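Side-chain contacts in endo-beta-1,2-glucanase (Talaromyces funiculosus, PDB 6IMV), which hydrolyses beta-1,2-glucans at internal glucosidic linkages, acting as a fungal endo-beta-1,2-glucanase of a newly recognised glycoside hydrolase family: residues C15-A18 and H19-Q23; W307-E311 and M312-D316; N462-V465 and E466-A470. All blocks are in the same frame, centred on the assembly; numbering follows the deposited sequence.

Contact 1. Residues C15-A18 and H19-Q23; sequences CRFA and HQYTQ
Arg16 lays its side chain across the imidazole of His19, three residues on. At the base, Arg16 CB comes no nearer than 4.0 Å to His19 NE2. The next carbon comes closer, with Arg16 CG 3.4 Å from His19 CE1 and equally near NE2. Beyond it the chain bends at chi2 (67°), which carries the guanidinium back so that Arg16 NE lies 4.1 Å from His19 CE1. His19 CE1 thus sits over one guanidinium face, with the two planes 29° apart. The tip itself is gripped elsewhere: NE by a salt bridge to Asp500, NH1 by Ala405 O and Gln411 OE1, NH2 by Gly407 O.

Next to this pair the backbone reverses. Gln20 N donates to Phe17 O over 2.9 Å. The same oxygen lies in plane at the edge of the Tyr21 ring, with Tyr21 CD1 3.3 Å from Phe17 O. The extended Gln20 chain runs past Phe17, with Gln20 OE1 3.4 Å from Phe17 CA, while Gln20 NE2 bonds Ser14 OG.

The i to i+3 bond, together with helical phi/psi at Ala18 and near-zero psi at His19, identifies a type I beta turn over Phe17-Gln20. It lies between the Cys15-Cys504 disulfide and Thr22, the N-cap of helix 23-28.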
loop_
_atom_site.group_PDB
_atom_site.type_symbol
_atom_site.label_atom_id
_atom_site.label_comp_id
_atom_site.label_asym_id
_atom_site.label_seq_id
_atom_site.Cartn_x
_atom_site.Cartn_y
_atom_site.Cartn_z
ATOM N N CYS A 15 -11.290 21.819 7.225
ATOM C CA CYS A 15 -10.089 21.268 6.643
ATOM C C CYS A 15 -9.073 20.895 7.731
ATOM O O CYS A 15 -8.433 19.847 7.649
ATOM C CB CYS A 15 -9.445 22.243 5.668
ATOM S SG CYS A 15 -8.103 21.450 4.753
ATOM N N ARG A 16 -8.937 21.759 8.735
ATOM C CA ARG A 16 -7.934 21.620 9.776
ATOM C C ARG A 16 -8.560 20.960 11.013
ATOM O O ARG A 16 -8.349 21.399 12.121
ATOM C CB ARG A 16 -7.327 23.001 10.071
ATOM C CG ARG A 16 -5.932 22.963 10.674
ATOM C CD ARG A 16 -4.891 22.436 9.700
ATOM N NE ARG A 16 -3.524 22.534 10.221
ATOM C CZ ARG A 16 -2.784 21.518 10.648
ATOM N NH1 ARG A 16 -3.304 20.305 10.788
ATOM N NH2 ARG A 16 -1.509 21.726 10.922
ATOM N N PHE A 17 -9.284 19.849 10.809
ATOM C CA PHE A 17 -10.061 19.199 11.865
ATOM C C PHE A 17 -9.161 18.493 12.888
ATOM O O PHE A 17 -9.595 18.270 14.025
ATOM C CB PHE A 17 -11.070 18.204 11.281
ATOM C CG PHE A 17 -10.449 16.998 10.620
ATOM C CD1 PHE A 17 -10.075 15.893 11.373
ATOM C CD2 PHE A 17 -10.223 16.975 9.254
ATOM C CE1 PHE A 17 -9.486 14.797 10.767
ATOM C CE2 PHE A 17 -9.650 15.864 8.652
ATOM C CZ PHE A 17 -9.280 14.786 9.409
ATOM N N ALA A 18 -7.928 18.138 12.508
ATOM C CA ALA A 18 -7.083 17.317 13.376
ATOM C C ALA A 18 -6.901 17.978 14.748
ATOM O O ALA A 18 -6.970 17.283 15.762
ATOM C CB ALA A 18 -5.756 17.029 12.731
ATOM N N HIS A 19 -6.697 19.305 14.787
ATOM C CA HIS A 19 -6.466 19.978 16.076
ATOM C C HIS A 19 -7.773 20.490 16.705
ATOM O O HIS A 19 -7.724 21.079 17.792
ATOM C CB HIS A 19 -5.369 21.052 15.990
ATOM C CG HIS A 19 -5.631 22.217 15.092
ATOM N ND1 HIS A 19 -4.589 22.907 14.495
ATOM C CD2 HIS A 19 -6.770 22.832 14.704
ATOM C CE1 HIS A 19 -5.073 23.909 13.787
ATOM N NE2 HIS A 19 -6.418 23.886 13.894
ATOM N N GLN A 20 -8.921 20.230 16.064
ATOM C CA GLN A 20 -10.247 20.470 16.655
ATOM C C GLN A 20 -10.609 19.375 17.674
ATOM O O GLN A 20 -11.524 19.583 18.476
ATOM C CB GLN A 20 -11.341 20.528 15.585
ATOM C CG GLN A 20 -11.303 21.772 14.712
ATOM C CD GLN A 20 -12.408 21.772 13.683
ATOM O OE1 GLN A 20 -12.812 20.734 13.171
ATOM N NE2 GLN A 20 -12.913 22.948 13.355
ATOM N N TYR A 21 -9.931 18.214 17.604
ATOM C CA TYR A 21 -10.065 17.114 18.551
ATOM C C TYR A 21 -8.860 17.083 19.492
ATOM O O TYR A 21 -7.744 17.395 19.084
ATOM C CB TYR A 21 -10.064 15.756 17.838
ATOM C CG TYR A 21 -11.243 15.444 16.954
ATOM C CD1 TYR A 21 -11.399 16.053 15.723
ATOM C CD2 TYR A 21 -12.162 14.469 17.314
ATOM C CE1 TYR A 21 -12.462 15.747 14.891
ATOM C CE2 TYR A 21 -13.233 14.150 16.496
ATOM C CZ TYR A 21 -13.379 14.787 15.278
ATOM O OH TYR A 21 -14.419 14.459 14.460
ATOM N N THR A 22 -9.087 16.641 20.727
ATOM C CA THR A 22 -8.013 16.235 21.636
ATOM C C THR A 22 -7.666 14.768 21.354
ATOM O O THR A 22 -8.470 14.036 20.781
ATOM C CB THR A 22 -8.393 16.422 23.113
ATOM O OG1 THR A 22 -9.386 15.457 23.436
ATOM C CG2 THR A 22 -8.906 17.809 23.432
ATOM N N GLN A 23 -6.478 14.344 21.790
ATOM C CA GLN A 23 -6.053 12.957 21.649
ATOM C C GLN A 23 -7.064 12.032 22.336
ATOM O O GLN A 23 -7.490 11.033 21.746
ATOM C CB GLN A 23 -4.646 12.761 22.213
ATOM C CG GLN A 23 -4.237 11.295 22.280
ATOM C CD GLN A 23 -2.741 11.142 22.350
ATOM O OE1 GLN A 23 -2.007 11.594 21.476
ATOM N NE2 GLN A 23 -2.278 10.529 23.420
#

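Contact 2. Residues W307-E311 and M312-D316; sequences WKVLE and MPYYD
Lys308 lays its aliphatic chain across one face of the Tyr314 ring, the two side chains crossing at about a right angle. Its methylenes follow the phenol in order: Lys308 CG is 3.6 Å from Tyr314 CE2, CD is as close to CZ, and CE stands 3.9 Å from the ring centroid, a CH-pi contact 24° off the normal. A chi1 of 70° sets CG between the backbone N and the carbonyl carbon, and the extended chain beyond it can then span the ring.

The second pair is Val309 on Tyr315. Val309 CB lies 4.1 Å from the centroid of the Tyr315 ring, over its face, and both methyls reach the phenol end, with CG2 3.5 Å from Tyr315 OH.

Backbone bonds hold these rings in position. Lys308 O accepts from both Glu311 N and Met312 N, the latter at 3.2 Å. Tyr314 N then bonds Met312 O at 2.8 Å, closing an inverse gamma turn centred on Pro313. Glu311 O is buried with no partner in the model.

Farther out, Glu252 OE1 receives both Lys308 NZ, as a salt bridge, and Tyr314 OH; Pro248 O and Tyr472 OH also meet NZ, and Trp256 NE1 meets the phenol oxygen. A phenylalanine in place of Tyr314 would probably leave Trp256 NE1 without this partner and Glu252 with one bond fewer. The chemistry is thus divided: apolar methylenes cover the ring, while ammonium and hydroxyl converge on one carboxylate oxygen, which probably offsets the cost of burying the lysine.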
loop_
_atom_site.group_PDB
_atom_site.type_symbol
_atom_site.label_atom_id
_atom_site.label_comp_id
_atom_site.label_asym_id
_atom_site.label_seq_id
_atom_site.Cartn_x
_atom_site.Cartn_y
_atom_site.Cartn_z
ATOM N N TRP A 307 2.220 -4.432 3.934
ATOM C CA TRP A 307 1.193 -4.251 2.890
ATOM C C TRP A 307 0.379 -5.524 2.611
ATOM O O TRP A 307 -0.818 -5.430 2.343
ATOM C CB TRP A 307 1.893 -3.777 1.616
ATOM C CG TRP A 307 1.068 -3.180 0.520
ATOM C CD1 TRP A 307 0.086 -3.773 -0.218
ATOM C CD2 TRP A 307 1.291 -1.885 -0.076
ATOM N NE1 TRP A 307 -0.351 -2.919 -1.198
ATOM C CE2 TRP A 307 0.382 -1.760 -1.151
ATOM C CE3 TRP A 307 2.176 -0.831 0.187
ATOM C CZ2 TRP A 307 0.317 -0.611 -1.940
ATOM C CZ3 TRP A 307 2.117 0.301 -0.599
ATOM C CH2 TRP A 307 1.199 0.406 -1.649
ATOM N N LYS A 308 1.028 -6.694 2.610
ATOM C CA LYS A 308 0.397 -7.944 2.171
ATOM C C LYS A 308 -0.865 -8.255 2.986
ATOM O O LYS A 308 -1.789 -8.861 2.459
ATOM C CB LYS A 308 1.377 -9.118 2.238
ATOM C CG LYS A 308 1.762 -9.572 3.639
ATOM C CD LYS A 308 2.959 -10.495 3.665
ATOM C CE LYS A 308 3.200 -11.105 5.028
ATOM N NZ LYS A 308 4.278 -12.121 4.994
ATOM N N VAL A 309 -0.905 -7.841 4.259
ATOM C CA VAL A 309 -2.003 -8.220 5.159
ATOM C C VAL A 309 -3.293 -7.481 4.763
ATOM O O VAL A 309 -4.369 -7.907 5.161
ATOM C CB VAL A 309 -1.651 -7.988 6.641
ATOM C CG1 VAL A 309 -0.335 -8.646 7.006
ATOM C CG2 VAL A 309 -1.649 -6.513 7.013
ATOM N N LEU A 310 -3.169 -6.406 3.970
ATOM C CA LEU A 310 -4.322 -5.674 3.420
ATOM C C LEU A 310 -5.024 -6.490 2.328
ATOM O O LEU A 310 -6.176 -6.199 1.999
ATOM C CB LEU A 310 -3.879 -4.338 2.815
ATOM C CG LEU A 310 -3.407 -3.247 3.774
ATOM C CD1 LEU A 310 -2.719 -2.136 2.994
ATOM C CD2 LEU A 310 -4.563 -2.682 4.587
ATOM N N GLU A 311 -4.314 -7.441 1.715
ATOM C CA GLU A 311 -4.761 -8.033 0.445
ATOM C C GLU A 311 -5.080 -9.532 0.575
ATOM O O GLU A 311 -5.799 -10.049 -0.239
ATOM C CB GLU A 311 -3.707 -7.800 -0.636
ATOM C CG GLU A 311 -3.381 -6.327 -0.835
ATOM C CD GLU A 311 -2.883 -5.966 -2.222
ATOM O OE1 GLU A 311 -3.340 -6.604 -3.223
ATOM O OE2 GLU A 311 -2.032 -5.073 -2.305
ATOM N N MET A 312 -4.536 -10.229 1.572
ATOM C CA MET A 312 -4.826 -11.654 1.768
ATOM C C MET A 312 -5.058 -11.905 3.249
ATOM O O MET A 312 -4.547 -11.164 4.084
ATOM C CB MET A 312 -3.681 -12.532 1.254
ATOM C CG MET A 312 -3.445 -12.366 -0.236
ATOM S SD MET A 312 -2.202 -13.487 -0.870
ATOM C CE MET A 312 -3.142 -15.009 -1.026
ATOM N N PRO A 313 -5.866 -12.925 3.614
ATOM C CA PRO A 313 -6.295 -13.118 5.003
ATOM C C PRO A 313 -5.238 -13.754 5.923
ATOM O O PRO A 313 -5.503 -14.761 6.579
ATOM C CB PRO A 313 -7.528 -14.023 4.835
ATOM C CG PRO A 313 -7.216 -14.846 3.614
ATOM C CD PRO A 313 -6.482 -13.895 2.690
ATOM N N TYR A 314 -4.071 -13.112 6.011
ATOM C CA TYR A 314 -3.009 -13.484 6.922
ATOM C C TYR A 314 -3.510 -13.527 8.375
ATOM O O TYR A 314 -3.080 -14.377 9.141
ATOM C CB TYR A 314 -1.843 -12.496 6.797
ATOM C CG TYR A 314 -0.967 -12.743 5.597
ATOM C CD1 TYR A 314 0.114 -13.604 5.686
ATOM C CD2 TYR A 314 -1.219 -12.134 4.374
ATOM C CE1 TYR A 314 0.927 -13.851 4.594
ATOM C CE2 TYR A 314 -0.415 -12.377 3.270
ATOM C CZ TYR A 314 0.660 -13.243 3.381
ATOM O OH TYR A 314 1.472 -13.512 2.312
ATOM N N TYR A 315 -4.406 -12.606 8.753
ATOM C CA TYR A 315 -4.811 -12.465 10.158
ATOM C C TYR A 315 -5.909 -13.467 10.543
ATOM O O TYR A 315 -6.329 -13.462 11.700
ATOM C CB TYR A 315 -5.210 -11.019 10.464
ATOM C CG TYR A 315 -4.069 -10.033 10.423
ATOM C CD1 TYR A 315 -2.746 -10.457 10.352
ATOM C CD2 TYR A 315 -4.309 -8.665 10.454
ATOM C CE1 TYR A 315 -1.702 -9.548 10.290
ATOM C CE2 TYR A 315 -3.273 -7.748 10.416
ATOM C CZ TYR A 315 -1.962 -8.190 10.340
ATOM O OH TYR A 315 -0.925 -7.302 10.298
ATOM N N ASP A 316 -6.327 -14.338 9.608
ATOM C CA ASP A 316 -7.123 -15.533 9.931
ATOM C C ASP A 316 -6.268 -16.552 10.692
ATOM O O ASP A 316 -6.808 -17.435 11.324
ATOM C CB ASP A 316 -7.714 -16.203 8.683
ATOM C CG ASP A 316 -8.858 -15.446 8.031
ATOM O OD1 ASP A 316 -9.140 -14.349 8.486
ATOM O OD2 ASP A 316 -9.454 -15.971 7.071
#

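Contact 3. Residues N462-V465 and E466-A470; sequences NTFV and ERIEA
Asn462 and Glu466 are joined through the backbone, Glu466 N donating to Asn462 O over 3.0 Å. This is one of four consecutive i to i+4 bonds here on helix 461-475.

Thr463 O has two kinds of partner. Arg467 N reaches it at 3.0 Å, and a water donates to it at 3.1 Å. The same water gives its other hydrogen bond to Glu466 OE1 at 2.8 Å, so it bridges a main-chain oxygen and a carboxylate on one flank of the helix. Glu466 is fully extended to its carboxylate, with CG anti to the backbone N.

Phe464 supplies the apolar contact. Its ring and Ile468 lie side by side, pointing the same way, and Ile468 CG2 stands over one ring face, 4.2 Å from the centroid and 19° off the normal, though displaced toward the rim. Phe464 CG is anti to its N (chi1 174°), and the ring stands out from the helix with a slight lean toward the next turn, where this methyl meets it. Ile468 N bonds Phe464 O at 2.9 Å.

Val465 completes the series: Val465 O accepts from Glu469 N at 2.8 Å, and Glu469 CB packs 3.1 Å from that same oxygen.

The Phe464-Ile468 side of the helix faces inward. Helix 252-261 meets it through Trp256, whose ring lies at about 50° to that of Phe464 and also touches Ile468 and Arg467. Arg467 forms salt bridges with Glu471, one turn on, and with Glu270 of helix 266-276, while Trp273 of that neighbouring helix packs against both Arg467 and Ile468.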
loop_
_atom_site.group_PDB
_atom_site.type_symbol
_atom_site.label_atom_id
_atom_site.label_comp_id
_atom_site.label_asym_id
_atom_site.label_seq_id
_atom_site.Cartn_x
_atom_site.Cartn_y
_atom_site.Cartn_z
ATOM N N ASN A 462 -7.801 -23.092 1.873
ATOM C CA ASN A 462 -7.258 -24.095 2.799
ATOM C C ASN A 462 -5.749 -24.236 2.582
ATOM O O ASN A 462 -5.005 -24.355 3.559
ATOM C CB ASN A 462 -7.965 -25.453 2.693
ATOM C CG ASN A 462 -9.353 -25.421 3.294
ATOM O OD1 ASN A 462 -9.701 -24.495 4.015
ATOM N ND2 ASN A 462 -10.161 -26.422 2.997
ATOM N N THR A 463 -5.313 -24.202 1.320
ATOM C CA THR A 463 -3.891 -24.302 0.981
ATOM C C THR A 463 -3.116 -23.118 1.569
ATOM O O THR A 463 -2.029 -23.304 2.138
ATOM C CB THR A 463 -3.676 -24.377 -0.535
ATOM O OG1 THR A 463 -4.312 -25.566 -1.001
ATOM C CG2 THR A 463 -2.213 -24.413 -0.920
ATOM N N PHE A 464 -3.666 -21.909 1.398
ATOM C CA PHE A 464 -3.085 -20.687 1.951
ATOM C C PHE A 464 -2.833 -20.863 3.455
ATOM O O PHE A 464 -1.700 -20.699 3.945
ATOM C CB PHE A 464 -4.003 -19.494 1.677
ATOM C CG PHE A 464 -3.570 -18.202 2.321
ATOM C CD1 PHE A 464 -2.628 -17.389 1.710
ATOM C CD2 PHE A 464 -4.108 -17.796 3.534
ATOM C CE1 PHE A 464 -2.233 -16.196 2.291
ATOM C CE2 PHE A 464 -3.712 -16.598 4.119
ATOM C CZ PHE A 464 -2.771 -15.804 3.498
ATOM N N VAL A 465 -3.893 -21.225 4.181
ATOM C CA VAL A 465 -3.846 -21.319 5.651
ATOM C C VAL A 465 -2.787 -22.349 6.058
ATOM O O VAL A 465 -1.911 -22.059 6.880
ATOM C CB VAL A 465 -5.222 -21.635 6.265
ATOM C CG1 VAL A 465 -5.118 -21.879 7.760
ATOM C CG2 VAL A 465 -6.238 -20.532 5.975
ATOM N N GLU A 466 -2.862 -23.546 5.466
ATOM C CA GLU A 466 -1.941 -24.647 5.810
ATOM C C GLU A 466 -0.486 -24.213 5.630
ATOM O O GLU A 466 0.343 -24.391 6.514
ATOM C CB GLU A 466 -2.220 -25.866 4.925
ATOM C CG GLU A 466 -1.217 -26.990 5.109
ATOM C CD GLU A 466 -1.486 -28.202 4.241
ATOM O OE1 GLU A 466 -1.473 -28.061 3.006
ATOM O OE2 GLU A 466 -1.725 -29.267 4.808
ATOM N N ARG A 467 -0.184 -23.677 4.447
ATOM C CA ARG A 467 1.169 -23.290 4.105
ATOM C C ARG A 467 1.650 -22.166 5.031
ATOM O O ARG A 467 2.746 -22.225 5.565
ATOM C CB ARG A 467 1.227 -22.850 2.637
ATOM C CG ARG A 467 2.541 -22.207 2.214
ATOM C CD ARG A 467 3.767 -23.068 2.471
ATOM N NE ARG A 467 3.770 -24.283 1.673
ATOM C CZ ARG A 467 4.779 -25.137 1.610
ATOM N NH1 ARG A 467 4.737 -26.148 0.756
ATOM N NH2 ARG A 467 5.837 -24.971 2.384
ATOM N N ILE A 468 0.850 -21.108 5.178
ATOM C CA ILE A 468 1.374 -19.886 5.799
ATOM C C ILE A 468 1.408 -20.082 7.326
ATOM O O ILE A 468 2.323 -19.612 7.981
ATOM C CB ILE A 468 0.605 -18.632 5.325
ATOM C CG1 ILE A 468 1.455 -17.363 5.450
ATOM C CG2 ILE A 468 -0.725 -18.483 6.047
ATOM C CD1 ILE A 468 2.825 -17.439 4.793
ATOM N N GLU A 469 0.468 -20.869 7.874
ATOM C CA GLU A 469 0.507 -21.209 9.299
ATOM C C GLU A 469 1.735 -22.078 9.584
ATOM O O GLU A 469 2.427 -21.845 10.573
ATOM C CB GLU A 469 -0.773 -21.901 9.760
ATOM C CG GLU A 469 -0.833 -22.089 11.264
ATOM C CD GLU A 469 -2.216 -22.408 11.800
ATOM O OE1 GLU A 469 -2.881 -23.290 11.215
ATOM O OE2 GLU A 469 -2.632 -21.767 12.800
ATOM N N ALA A 470 2.039 -23.024 8.683
ATOM C CA ALA A 470 3.219 -23.866 8.821
ATOM C C ALA A 470 4.483 -23.004 8.875
ATOM O O ALA A 470 5.318 -23.189 9.769
ATOM C CB ALA A 470 3.289 -24.889 7.706
HETATM O O HOH W 1 -0.374 -25.851 1.660
#

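Contacts 2 and 3 adjoin, their centres about 13 Å apart. Met312 CE reaches Phe464 CE1 at 3.6 Å, Tyr314 CE1 meets Ile468 CG1 at 3.7 Å, and the rings of Tyr314 and Phe464 stack edge-to-face. Contact 2 lies between helix 461-475 and the bound sugars without reaching them: the side chain of Glu311 is about 11 Å from a bound beta-D-glucopyranose, and that of Lys308 about 10 Å from an alpha-D-glucopyranose. Contact 1 stands apart near the N-terminus, its centre about 31 Å from that of contact 2 and about 43 Å from that of contact 3.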